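Local coordinates for protein citrate lyase, subunit 1 (Methanosaeta concilii, PDB 6HXI) that probably cleaves citrate into acetyl-CoA and oxaloacetate at the expense of ATP and coenzyme A, as part of ATP citrate lyase, at residues G281-Y286 with Y302-G307; V273-A278 with V335-G340. All blocks are in the same frame, centred on the assembly; numbering follows the deposited sequence.

Interaction 1 of 2, residues G281-Y286 with Y302-G307. With COA (coenzyme A), chain G.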
# COMPACT_ATOMS: atom_id res chain seq x y z
N GLY C 281 -52.66 -3.56 -26.43
CA GLY C 281 -53.74 -4.53 -26.65
C GLY C 281 -54.87 -4.44 -25.65
O GLY C 281 -56.02 -4.27 -26.04
N ALA C 282 -54.53 -4.54 -24.35
CA ALA C 282 -55.48 -4.50 -23.24
C ALA C 282 -56.24 -3.17 -23.08
O ALA C 282 -57.42 -3.21 -22.72
CB ALA C 282 -54.77 -4.84 -21.94
N SER C 283 -55.58 -2.01 -23.34
CA SER C 283 -56.22 -0.69 -23.19
C SER C 283 -57.37 -0.48 -24.16
O SER C 283 -58.38 0.13 -23.82
CB SER C 283 -55.19 0.43 -23.31
OG SER C 283 -54.44 0.31 -24.51
N VAL C 284 -57.20 -1.03 -25.37
CA VAL C 284 -58.17 -1.02 -26.47
C VAL C 284 -59.35 -1.87 -26.02
O VAL C 284 -60.50 -1.43 -26.15
CB VAL C 284 -57.51 -1.54 -27.78
CG1 VAL C 284 -58.53 -1.83 -28.86
CG2 VAL C 284 -56.47 -0.54 -28.30
N ILE C 285 -59.07 -3.05 -25.43
CA ILE C 285 -60.11 -3.98 -24.94
C ILE C 285 -60.92 -3.36 -23.80
O ILE C 285 -62.15 -3.51 -23.80
CB ILE C 285 -59.56 -5.39 -24.60
CG1 ILE C 285 -58.94 -6.04 -25.85
CG2 ILE C 285 -60.67 -6.30 -23.98
CD1 ILE C 285 -58.08 -7.24 -25.61
N TYR C 286 -60.26 -2.64 -22.87
CA TYR C 286 -60.97 -1.95 -21.77
C TYR C 286 -61.87 -0.86 -22.32
O TYR C 286 -62.99 -0.74 -21.85
CB TYR C 286 -60.01 -1.39 -20.73
CG TYR C 286 -59.55 -2.38 -19.69
CD1 TYR C 286 -58.49 -3.25 -19.94
CD2 TYR C 286 -60.12 -2.40 -18.42
CE1 TYR C 286 -58.02 -4.12 -18.97
CE2 TYR C 286 -59.66 -3.27 -17.43
CZ TYR C 286 -58.60 -4.13 -17.71
OH TYR C 286 -58.11 -4.98 -16.76
N TYR C 302 -58.10 7.94 -23.22
CA TYR C 302 -57.52 6.71 -23.74
C TYR C 302 -56.05 6.83 -23.40
O TYR C 302 -55.36 7.71 -23.92
CB TYR C 302 -57.73 6.45 -25.25
CG TYR C 302 -56.86 5.29 -25.71
CD1 TYR C 302 -57.22 3.98 -25.43
CD2 TYR C 302 -55.60 5.52 -26.25
CE1 TYR C 302 -56.35 2.92 -25.68
CE2 TYR C 302 -54.71 4.47 -26.49
CZ TYR C 302 -55.11 3.16 -26.24
OH TYR C 302 -54.26 2.12 -26.52
N GLY C 303 -55.60 5.97 -22.52
CA GLY C 303 -54.22 5.93 -22.06
C GLY C 303 -53.64 4.53 -22.13
O GLY C 303 -54.38 3.54 -22.23
N GLU C 304 -52.31 4.45 -22.04
CA GLU C 304 -51.54 3.22 -22.16
C GLU C 304 -50.11 3.45 -21.64
O GLU C 304 -49.49 4.47 -21.93
CB GLU C 304 -51.49 2.87 -23.67
CG GLU C 304 -50.92 1.53 -24.03
CD GLU C 304 -49.46 1.55 -24.41
OE1 GLU C 304 -49.12 2.00 -25.53
OE2 GLU C 304 -48.64 1.10 -23.58
N TYR C 305 -49.62 2.48 -20.88
CA TYR C 305 -48.24 2.40 -20.39
C TYR C 305 -47.83 0.93 -20.52
O TYR C 305 -48.62 0.04 -20.23
CB TYR C 305 -48.06 2.94 -18.96
CG TYR C 305 -48.56 2.03 -17.86
CD1 TYR C 305 -49.90 2.04 -17.47
CD2 TYR C 305 -47.70 1.16 -17.21
CE1 TYR C 305 -50.36 1.20 -16.47
CE2 TYR C 305 -48.16 0.30 -16.21
CZ TYR C 305 -49.49 0.33 -15.84
OH TYR C 305 -49.94 -0.52 -14.87
N SER C 306 -46.64 0.67 -21.03
CA SER C 306 -46.11 -0.69 -21.22
C SER C 306 -44.61 -0.59 -21.43
O SER C 306 -44.04 0.47 -21.23
CB SER C 306 -46.78 -1.36 -22.41
OG SER C 306 -46.55 -0.56 -23.57
N GLY C 307 -43.99 -1.69 -21.80
CA GLY C 307 -42.55 -1.73 -22.06
C GLY C 307 -41.70 -1.51 -20.83
O GLY C 307 -40.63 -0.91 -20.91
N1A COA G . -22.80 6.50 -22.73
C2A COA G . -23.39 6.60 -23.92
N3A COA G . -24.46 5.94 -24.39
C4A COA G . -24.90 5.04 -23.50
C5A COA G . -24.40 4.82 -22.23
C6A COA G . -23.31 5.62 -21.83
N6A COA G . -22.78 5.58 -20.61
N7A COA G . -25.04 3.75 -21.63
C8A COA G . -25.91 3.36 -22.53
N9A COA G . -25.88 4.10 -23.69
C1B COA G . -26.69 3.90 -24.89
C2B COA G . -26.62 2.52 -25.51
O2B COA G . -25.46 2.39 -26.34
C3B COA G . -27.92 2.51 -26.33
O3B COA G . -27.78 3.24 -27.57
P3B COA G . -28.66 2.95 -28.87
O7A COA G . -30.09 3.01 -28.45
O8A COA G . -28.28 4.00 -29.85
O9A COA G . -28.20 1.58 -29.39
C4B COA G . -28.88 3.37 -25.50
O4B COA G . -28.06 4.10 -24.57
C5B COA G . -29.96 2.62 -24.78
O5B COA G . -29.35 1.47 -24.16
P1A COA G . -30.08 0.01 -24.17
O1A COA G . -29.52 -0.96 -23.19
O2A COA G . -30.19 -0.56 -25.57
O3A COA G . -31.51 0.55 -23.71
P2A COA G . -32.91 0.02 -23.18
O4A COA G . -32.89 -0.07 -21.71
O5A COA G . -33.92 1.06 -23.64
O6A COA G . -33.18 -1.42 -23.87
CBP COA G . -35.10 -2.41 -25.00
CCP COA G . -33.84 -1.56 -25.14
CDP COA G . -35.75 -2.55 -26.38
CEP COA G . -34.78 -3.81 -24.44
CAP COA G . -36.08 -1.69 -24.02
OAP COA G . -36.19 -0.31 -24.34
C9P COA G . -37.47 -2.28 -23.88
O9P COA G . -37.65 -3.26 -23.14
N8P COA G . -38.46 -1.69 -24.58
C7P COA G . -39.82 -2.21 -24.62
C6P COA G . -40.20 -2.67 -26.00
C5P COA G . -41.64 -3.12 -26.08
O5P COA G . -42.49 -2.63 -25.34
N4P COA G . -41.91 -4.07 -26.97
C3P COA G . -43.23 -4.68 -27.09
C2P COA G . -43.47 -5.77 -26.06
S1P COA G . -45.06 -6.52 -26.51
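Tyr302 extends from its strand to donate its phenolic OH to Ser283 OG on the helix, a hydrogen bond of 2.7 Å between OH and OG. The tyrosine has its CG anti to the backbone N (chi1 169°), which carries the phenol oxygen to the serine although the side chain does not leave the backbone in that direction. Ser283 OG approaches the ring obliquely, and Ser283 CB lies 3.6 Å from Tyr302 CE1. The same CB rests on the backbone of the next strand residue, 3.4 Å from Gly303 O. Having accepted from Tyr302, the buried Ser283 OG can share its own proton between the carbonyls of Gly279 and Gly280, at the start of the helix. Tyr302 OH has a second partner too, Gly274 N of a neighbouring chain, the succinyl-CoA ligase (ADP-forming) subunit alpha, whose Phe273 meets the ring edge-to-face.

On the neighbouring turn position, Val284 crosses the tyrosine, its CG2 3.9 Å from Tyr302 OH, while Val284 N lies at the ring edge, near the ring plane. Two residues along the strand, Glu304 CG comes 3.8 Å from Ser283 OG, and the chain then bends at chi2. Its carboxylate is bonded by two serines: Ser306 OG donates to Glu304 OE2 at 2.7 Å, on the syn side and 29° out of plane, and Ser261 OG bonds OE1.

Just past the strand's end, Gly307 brings its CA to 3.4 Å from O5P of coenzyme A. The axes of helix segment 281-286 and strand segment 302-306 run at 154°: this is a helix packed lengthwise, near antiparallel, against one strand of the two-stranded antiparallel sheet 261-266/301-306 in the citrate-binding domain of the succinyl-CoA synthetase clan, at a coenzyme A pocket where two chains meet.

Interaction 2 of 2, residues V273-A278 with V335-G340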
# COMPACT_ATOMS: atom_id res chain seq x y z
N VAL C 273 -65.26 8.42 -16.16
CA VAL C 273 -64.50 7.16 -16.26
C VAL C 273 -63.05 7.41 -16.71
O VAL C 273 -62.79 7.79 -17.86
CB VAL C 273 -65.17 6.03 -17.10
CG1 VAL C 273 -64.41 4.71 -16.94
CG2 VAL C 273 -66.64 5.87 -16.74
N TRP C 274 -62.11 7.18 -15.80
CA TRP C 274 -60.71 7.34 -16.15
C TRP C 274 -60.02 5.98 -16.16
O TRP C 274 -60.42 5.05 -15.43
CB TRP C 274 -60.00 8.34 -15.25
CG TRP C 274 -60.47 9.75 -15.44
CD1 TRP C 274 -61.63 10.31 -14.98
CD2 TRP C 274 -59.78 10.80 -16.14
NE1 TRP C 274 -61.70 11.63 -15.35
CE2 TRP C 274 -60.57 11.96 -16.05
CE3 TRP C 274 -58.57 10.85 -16.86
CZ2 TRP C 274 -60.20 13.16 -16.66
CZ3 TRP C 274 -58.19 12.06 -17.43
CH2 TRP C 274 -59.00 13.19 -17.33
N THR C 275 -59.03 5.85 -17.03
CA THR C 275 -58.33 4.59 -17.16
C THR C 275 -56.81 4.73 -17.12
O THR C 275 -56.24 5.68 -17.68
CB THR C 275 -58.76 3.86 -18.44
OG1 THR C 275 -58.52 4.69 -19.59
CG2 THR C 275 -60.21 3.36 -18.40
N MET C 276 -56.17 3.75 -16.49
CA MET C 276 -54.72 3.65 -16.47
C MET C 276 -54.42 2.18 -16.70
O MET C 276 -54.17 1.41 -15.77
CB MET C 276 -54.10 4.21 -15.19
CG MET C 276 -52.60 4.23 -15.26
SD MET C 276 -51.83 5.29 -14.03
CE MET C 276 -52.66 4.71 -12.53
N VAL C 277 -54.52 1.80 -17.97
CA VAL C 277 -54.36 0.42 -18.42
C VAL C 277 -52.96 0.17 -19.00
O VAL C 277 -52.44 0.99 -19.75
CB VAL C 277 -55.50 -0.02 -19.40
CG1 VAL C 277 -55.35 -1.47 -19.81
CG2 VAL C 277 -56.87 0.23 -18.77
N ALA C 278 -52.37 -0.95 -18.61
CA ALA C 278 -51.09 -1.38 -19.09
C ALA C 278 -51.24 -2.15 -20.41
O ALA C 278 -52.04 -3.09 -20.50
CB ALA C 278 -50.43 -2.25 -18.05
N VAL C 335 -64.68 7.27 -11.44
CA VAL C 335 -64.06 5.94 -11.33
C VAL C 335 -62.67 5.89 -12.00
O VAL C 335 -62.51 6.38 -13.13
CB VAL C 335 -65.02 4.84 -11.84
CG1 VAL C 335 -64.32 3.50 -11.93
CG2 VAL C 335 -66.26 4.73 -10.96
N LEU C 336 -61.65 5.32 -11.29
CA LEU C 336 -60.28 5.10 -11.78
C LEU C 336 -60.04 3.59 -11.98
O LEU C 336 -60.01 2.84 -11.01
CB LEU C 336 -59.19 5.72 -10.88
CG LEU C 336 -57.69 5.52 -11.31
CD1 LEU C 336 -57.41 5.99 -12.78
CD2 LEU C 336 -56.74 6.20 -10.34
N LEU C 337 -59.87 3.18 -13.25
CA LEU C 337 -59.64 1.78 -13.62
C LEU C 337 -58.18 1.52 -13.94
O LEU C 337 -57.70 1.88 -15.01
CB LEU C 337 -60.56 1.35 -14.78
CG LEU C 337 -62.08 1.55 -14.57
CD1 LEU C 337 -62.82 1.42 -15.87
CD2 LEU C 337 -62.63 0.54 -13.57
N ILE C 338 -57.48 0.91 -12.98
CA ILE C 338 -56.06 0.54 -13.07
C ILE C 338 -56.00 -0.92 -13.47
O ILE C 338 -55.92 -1.82 -12.63
CB ILE C 338 -55.26 0.86 -11.77
CG1 ILE C 338 -55.64 2.27 -11.20
CG2 ILE C 338 -53.73 0.71 -12.05
CD1 ILE C 338 -54.95 2.71 -9.93
N GLY C 339 -56.10 -1.15 -14.77
CA GLY C 339 -56.13 -2.50 -15.30
C GLY C 339 -54.94 -2.91 -16.13
O GLY C 339 -53.91 -2.24 -16.14
N GLY C 340 -55.11 -4.03 -16.81
CA GLY C 340 -54.11 -4.60 -17.69
C GLY C 340 -54.17 -6.11 -17.72
O GLY C 340 -54.87 -6.73 -16.92
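Strands Val273-Thr275 and Val335-Ile338 run side by side in parallel, their axes 4.7 Å apart at closest approach and at 24°, paired Val273 to Val335, Trp274 to Leu336 and Thr275 to Leu337. The bonds alternate: Trp274 N to Val335 O and Met276 N to Leu337 O are both 2.8 Å, with Leu337 N to Trp274 O between them. Beyond the strands Ala278 N still finds Gly339 O at 3.2 Å, but from above the carbonyl plane.

Leu337 fills the face shared with Val273 and Thr275. Its CD1 touches Val273 CG1 at 3.8 Å and Thr275 CG2 at 4.1 Å, the chains crossing each other at a slant. On the other face, Leu336 CD1 sits beside Trp274 CB. Met276 and Ile338 lie alongside, pointing the same way, and the methionine's bend at chi3 (50°) turns CE to within 4.0 Å of Ile338 CD1. An alanine in place of Ile338 would strip away the branch that CE packs on and would probably open a gap here, setting the Met276 tip free to turn.

Helix 311-325 takes Trp274 and Met276 from one side; helix 280-292 packs on Thr275 and Val277, and helix 412-417 on Val335 and Leu337, from the other. Strand 371-376 continues the parallel sheet beyond 334-338, so helices flank this sheet on both faces.

The two contacts lie with centres 9 Å apart, and strand 273-275 of interaction 2 is followed, after residues 276-279, by helix 280-292 of interaction 1. Two tyrosines stitch them together. From the helix, Tyr286 OH probably bonds Gly340 N at 3.2 Å; from the strand, Tyr305 CZ packs 3.5 Å from Ala278 CB. Both interactions also border the ligand site. Side chains of Ala278 and Glu304 come within about 4 and 5 Å, respectively, of a bound citrate, and Gly307 bonds citrate through its N while touching coenzyme A. The Ala278 side chain itself stays about 11 Å from coenzyme A.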